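Local coordinates for RNA-binding protein RO60 (Deinococcus radiodurans, PDB 2NVO) that binds several small RNAs that accumulate during recovery from ultraviolet irradiation and contributes to the bacterium's resistance to that radiation, at residues A[255-267]-A[276-288]. Sequence-based numbering, arbitrary orientation.
Sequences HVRGAEVYRAAMQ and RNLGNLGRVGVLT
Asn280 turns CG anti to its carbonyl carbon (chi1 -80°), which sets its CB over one face of the Tyr262 ring. Asn280 CB lies 4.2 Å from the centroid of the Tyr262 ring, near the normal, a CH-pi contact; Asn277, Leu281 and Arg283 complete the hole that receives this aromatic knob. Both methyls of Val284 press on the tyrosine, CG1 at 3.4 Å from Tyr262 CD2 and CG2 against CB. CD2 of Leu281 touches both CB of Tyr262 (3.8 Å) and CG of Met266. Val286 CG2 reaches Ala259 CB at 3.9 Å and also touches the guanidinium of Arg263, which is salt-bridged to Glu260.

Polar links across the interface run through water. One water lies in plane at the ring edge, 2.8 Å from Tyr262 OH, and donates to Asn277 OD1. Asn277 OD1 also accepts from Asn280 ND2 at 3.0 Å in a nearly straight bond (164°), which ties the two amides together, while Asn277 ND2 is held by Trp273 O. A second water joins Arg257 O to Arg283 NH2, in the plane of the guanidinium.

The short axes of 259-266 and 276-283 come within 9.8 Å at 147°, roughly antiparallel, as in a helical hairpin of the HEAT-like TROVE horseshoe. Trp273, four residues before Asn277 in helix 271-283, packs on Tyr262, Ala265 and Met266; helix 235-245 meets Val261 and Ala264, and helix 292-302 receives Leu278, Val286 and Leu287.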
loop_
_atom_site.group_PDB
_atom_site.type_symbol
_atom_site.label_atom_id
_atom_site.label_comp_id
_atom_site.label_asym_id
_atom_site.label_seq_id
_atom_site.Cartn_x
_atom_site.Cartn_y
_atom_site.Cartn_z
ATOM N N HIS A 255 -14.618 -22.043 -8.124
ATOM C CA HIS A 255 -14.698 -23.409 -8.641
ATOM C C HIS A 255 -14.668 -23.506 -10.175
ATOM O O HIS A 255 -14.394 -24.572 -10.724
ATOM C CB HIS A 255 -15.931 -24.142 -8.070
ATOM C CG HIS A 255 -17.242 -23.518 -8.442
ATOM N ND1 HIS A 255 -17.967 -23.909 -9.548
ATOM C CD2 HIS A 255 -17.966 -22.535 -7.851
ATOM C CE1 HIS A 255 -19.074 -23.190 -9.628
ATOM N NE2 HIS A 255 -19.096 -22.350 -8.608
ATOM N N VAL A 256 -14.931 -22.399 -10.864
ATOM C CA VAL A 256 -15.048 -22.440 -12.324
ATOM C C VAL A 256 -14.085 -21.526 -13.101
ATOM O O VAL A 256 -14.187 -21.424 -14.325
ATOM C CB VAL A 256 -16.493 -22.141 -12.776
ATOM C CG1 VAL A 256 -17.399 -23.319 -12.461
ATOM C CG2 VAL A 256 -17.007 -20.874 -12.113
ATOM N N ARG A 257 -13.157 -20.871 -12.405
ATOM C CA ARG A 257 -12.214 -19.963 -13.066
ATOM C C ARG A 257 -11.142 -20.737 -13.824
ATOM O O ARG A 257 -10.051 -20.977 -13.310
ATOM C CB ARG A 257 -11.553 -19.029 -12.054
ATOM C CG ARG A 257 -12.525 -18.194 -11.244
ATOM C CD ARG A 257 -11.801 -17.461 -10.127
ATOM N NE ARG A 257 -12.714 -16.652 -9.327
ATOM C CZ ARG A 257 -12.331 -15.845 -8.341
ATOM N NH1 ARG A 257 -11.045 -15.735 -8.032
ATOM N NH2 ARG A 257 -13.236 -15.144 -7.668
ATOM N N GLY A 258 -11.460 -21.131 -15.048
ATOM C CA GLY A 258 -10.525 -21.878 -15.862
ATOM C C GLY A 258 -9.853 -20.982 -16.880
ATOM O O GLY A 258 -9.913 -19.759 -16.773
ATOM N N ALA A 259 -9.221 -21.604 -17.870
ATOM C CA ALA A 259 -8.507 -20.885 -18.921
ATOM C C ALA A 259 -9.336 -19.755 -19.508
ATOM O O ALA A 259 -8.888 -18.610 -19.547
ATOM C CB ALA A 259 -8.063 -21.845 -20.017
ATOM N N GLU A 260 -10.549 -20.069 -19.953
ATOM C CA GLU A 260 -11.371 -19.079 -20.650
ATOM C C GLU A 260 -11.759 -17.925 -19.741
ATOM O O GLU A 260 -11.971 -16.800 -20.202
ATOM C CB GLU A 260 -12.620 -19.726 -21.260
ATOM C CG GLU A 260 -12.313 -20.915 -22.155
ATOM C CD GLU A 260 -11.159 -20.640 -23.103
ATOM O OE1 GLU A 260 -11.059 -19.500 -23.613
ATOM O OE2 GLU A 260 -10.352 -21.566 -23.337
ATOM N N VAL A 261 -11.853 -18.211 -18.448
ATOM C CA VAL A 261 -12.176 -17.184 -17.465
ATOM C C VAL A 261 -10.997 -16.235 -17.271
ATOM O O VAL A 261 -11.169 -15.025 -17.161
ATOM C CB VAL A 261 -12.577 -17.812 -16.112
ATOM C CG1 VAL A 261 -12.380 -16.823 -14.975
ATOM C CG2 VAL A 261 -14.018 -18.298 -16.165
ATOM N N TYR A 262 -9.792 -16.789 -17.238
ATOM C CA TYR A 262 -8.605 -15.959 -17.078
ATOM C C TYR A 262 -8.226 -15.255 -18.376
ATOM O O TYR A 262 -7.938 -14.058 -18.381
ATOM C CB TYR A 262 -7.447 -16.759 -16.472
ATOM C CG TYR A 262 -7.486 -16.654 -14.971
ATOM C CD1 TYR A 262 -7.262 -15.429 -14.350
ATOM C CD2 TYR A 262 -7.807 -17.744 -14.180
ATOM C CE1 TYR A 262 -7.318 -15.297 -12.989
ATOM C CE2 TYR A 262 -7.866 -17.621 -12.799
ATOM C CZ TYR A 262 -7.624 -16.389 -12.214
ATOM O OH TYR A 262 -7.682 -16.233 -10.850
ATOM N N ARG A 263 -8.247 -16.008 -19.468
ATOM C CA ARG A 263 -8.136 -15.440 -20.803
ATOM C C ARG A 263 -9.008 -14.190 -20.892
ATOM O O ARG A 263 -8.566 -13.125 -21.327
ATOM C CB ARG A 263 -8.595 -16.473 -21.831
ATOM C CG ARG A 263 -8.135 -16.211 -23.248
ATOM C CD ARG A 263 -8.146 -17.504 -24.030
ATOM N NE ARG A 263 -6.997 -18.353 -23.719
ATOM C CZ ARG A 263 -7.008 -19.677 -23.829
ATOM N NH1 ARG A 263 -8.115 -20.286 -24.216
ATOM N NH2 ARG A 263 -5.931 -20.398 -23.534
ATOM N N ALA A 264 -10.249 -14.327 -20.442
ATOM C CA ALA A 264 -11.213 -13.240 -20.515
ATOM C C ALA A 264 -10.819 -12.088 -19.600
ATOM O O ALA A 264 -11.019 -10.923 -19.934
ATOM C CB ALA A 264 -12.609 -13.749 -20.175
ATOM N N ALA A 265 -10.254 -12.427 -18.445
ATOM C CA ALA A 265 -9.887 -11.429 -17.440
ATOM C C ALA A 265 -8.714 -10.547 -17.884
ATOM O O ALA A 265 -8.668 -9.355 -17.589
ATOM C CB ALA A 265 -9.571 -12.116 -16.111
ATOM N N MET A 266 -7.760 -11.153 -18.577
ATOM C CA MET A 266 -6.619 -10.433 -19.127
ATOM C C MET A 266 -7.045 -9.258 -19.995
ATOM O O MET A 266 -6.582 -8.128 -19.816
ATOM C CB MET A 266 -5.819 -11.368 -20.011
ATOM C CG MET A 266 -4.716 -12.093 -19.328
ATOM S SD MET A 266 -3.466 -12.391 -20.569
ATOM C CE MET A 266 -3.028 -10.707 -20.986
ATOM N N GLN A 267 -7.923 -9.544 -20.950
ATOM C CA GLN A 267 -8.329 -8.564 -21.952
ATOM C C GLN A 267 -9.066 -7.402 -21.323
ATOM O O GLN A 267 -9.304 -6.389 -21.971
ATOM C CB GLN A 267 -9.229 -9.218 -22.997
ATOM C CG GLN A 267 -8.614 -10.424 -23.681
ATOM C CD GLN A 267 -9.640 -11.224 -24.468
ATOM O OE1 GLN A 267 -10.834 -11.212 -24.148
ATOM N NE2 GLN A 267 -9.179 -11.930 -25.501
ATOM N N ARG A 276 0.128 -9.343 -10.781
ATOM C CA ARG A 276 -0.201 -10.291 -9.719
ATOM C C ARG A 276 -0.910 -11.549 -10.198
ATOM O O ARG A 276 -1.241 -12.409 -9.390
ATOM C CB ARG A 276 -0.988 -9.625 -8.588
ATOM C CG ARG A 276 -2.299 -9.001 -8.990
ATOM C CD ARG A 276 -3.137 -8.665 -7.751
ATOM N NE ARG A 276 -3.907 -7.437 -7.952
ATOM C CZ ARG A 276 -5.158 -7.395 -8.404
ATOM N NH1 ARG A 276 -5.808 -8.521 -8.690
ATOM N NH2 ARG A 276 -5.765 -6.221 -8.562
ATOM N N ASN A 277 -1.117 -11.682 -11.511
ATOM C CA ASN A 277 -1.888 -12.810 -12.018
ATOM C C ASN A 277 -1.151 -13.755 -12.962
ATOM O O ASN A 277 -1.747 -14.699 -13.491
ATOM C CB ASN A 277 -3.218 -12.330 -12.620
ATOM C CG ASN A 277 -4.271 -12.052 -11.559
ATOM O OD1 ASN A 277 -4.870 -12.975 -11.022
ATOM N ND2 ASN A 277 -4.509 -10.782 -11.265
ATOM N N LEU A 278 0.142 -13.516 -13.161
ATOM C CA LEU A 278 0.952 -14.377 -14.007
ATOM C C LEU A 278 0.894 -15.861 -13.588
ATOM O O LEU A 278 0.793 -16.762 -14.430
ATOM C CB LEU A 278 2.394 -13.867 -14.060
ATOM C CG LEU A 278 2.514 -12.433 -14.602
ATOM C CD1 LEU A 278 3.928 -11.917 -14.433
ATOM C CD2 LEU A 278 2.102 -12.378 -16.087
ATOM N N GLY A 279 0.968 -16.121 -12.287
ATOM C CA GLY A 279 0.907 -17.490 -11.800
ATOM C C GLY A 279 -0.444 -18.121 -12.087
ATOM O O GLY A 279 -0.531 -19.254 -12.569
ATOM N N ASN A 280 -1.500 -17.379 -11.790
ATOM C CA ASN A 280 -2.860 -17.801 -12.098
ATOM C C ASN A 280 -3.084 -18.141 -13.575
ATOM O O ASN A 280 -4.014 -18.875 -13.911
ATOM C CB ASN A 280 -3.851 -16.718 -11.659
ATOM C CG ASN A 280 -4.140 -16.756 -10.162
ATOM O OD1 ASN A 280 -3.899 -17.765 -9.502
ATOM N ND2 ASN A 280 -4.666 -15.659 -9.627
ATOM N N LEU A 281 -2.231 -17.599 -14.448
ATOM C CA LEU A 281 -2.339 -17.800 -15.891
ATOM C C LEU A 281 -1.522 -19.003 -16.328
ATOM O O LEU A 281 -1.881 -19.708 -17.271
ATOM C CB LEU A 281 -1.858 -16.542 -16.623
ATOM C CG LEU A 281 -2.801 -15.347 -16.461
ATOM C CD1 LEU A 281 -2.114 -14.012 -16.722
ATOM C CD2 LEU A 281 -4.000 -15.520 -17.375
ATOM N N GLY A 282 -0.417 -19.240 -15.636
ATOM C CA GLY A 282 0.386 -20.410 -15.907
ATOM C C GLY A 282 -0.388 -21.634 -15.462
ATOM O O GLY A 282 -0.273 -22.708 -16.064
ATOM N N ARG A 283 -1.181 -21.450 -14.406
ATOM C CA ARG A 283 -1.899 -22.543 -13.759
ATOM C C ARG A 283 -3.079 -22.975 -14.609
ATOM O O ARG A 283 -3.161 -24.134 -15.015
ATOM C CB ARG A 283 -2.394 -22.114 -12.374
ATOM C CG ARG A 283 -2.929 -23.265 -11.529
ATOM C CD ARG A 283 -3.477 -22.789 -10.187
ATOM N NE ARG A 283 -4.801 -22.181 -10.291
ATOM C CZ ARG A 283 -5.062 -20.921 -9.964
ATOM N NH1 ARG A 283 -4.085 -20.148 -9.523
ATOM N NH2 ARG A 283 -6.293 -20.432 -10.077
ATOM N N VAL A 284 -3.979 -22.033 -14.881
ATOM C CA VAL A 284 -5.147 -22.278 -15.722
ATOM C C VAL A 284 -4.807 -22.508 -17.195
ATOM O O VAL A 284 -5.682 -22.401 -18.051
ATOM C CB VAL A 284 -6.147 -21.124 -15.635
ATOM C CG1 VAL A 284 -6.467 -20.825 -14.187
ATOM C CG2 VAL A 284 -5.588 -19.895 -16.315
ATOM N N GLY A 285 -3.541 -22.817 -17.484
ATOM C CA GLY A 285 -3.129 -23.266 -18.804
ATOM C C GLY A 285 -3.150 -22.238 -19.929
ATOM O O GLY A 285 -3.111 -22.595 -21.110
ATOM N N VAL A 286 -3.202 -20.964 -19.569
ATOM C CA VAL A 286 -3.196 -19.890 -20.553
ATOM C C VAL A 286 -1.775 -19.465 -21.001
ATOM O O VAL A 286 -1.547 -19.129 -22.168
ATOM C CB VAL A 286 -3.935 -18.662 -20.003
ATOM C CG1 VAL A 286 -3.603 -17.425 -20.828
ATOM C CG2 VAL A 286 -5.427 -18.916 -19.963
ATOM N N LEU A 287 -0.827 -19.493 -20.068
ATOM C CA LEU A 287 0.504 -18.940 -20.285
ATOM C C LEU A 287 1.568 -20.028 -20.144
ATOM O O LEU A 287 2.029 -20.320 -19.036
ATOM C CB LEU A 287 0.730 -17.815 -19.264
ATOM C CG LEU A 287 1.911 -16.844 -19.281
ATOM C CD1 LEU A 287 2.012 -16.044 -20.600
ATOM C CD2 LEU A 287 1.763 -15.884 -18.115
ATOM N N THR A 288 1.955 -20.635 -21.263
ATOM C CA THR A 288 2.862 -21.783 -21.252
ATOM C C THR A 288 3.992 -21.625 -22.259
ATOM O O THR A 288 3.820 -20.990 -23.290
ATOM C CB THR A 288 2.108 -23.100 -21.548
ATOM O OG1 THR A 288 1.828 -23.196 -22.953
ATOM C CG2 THR A 288 0.801 -23.143 -20.767
HETATM O O HOH W 1 -8.823 -21.297 -10.805
HETATM O O HOH W 2 -7.053 -13.834 -9.625
HETATM O O HOH W 3 -4.200 -18.447 -24.034
#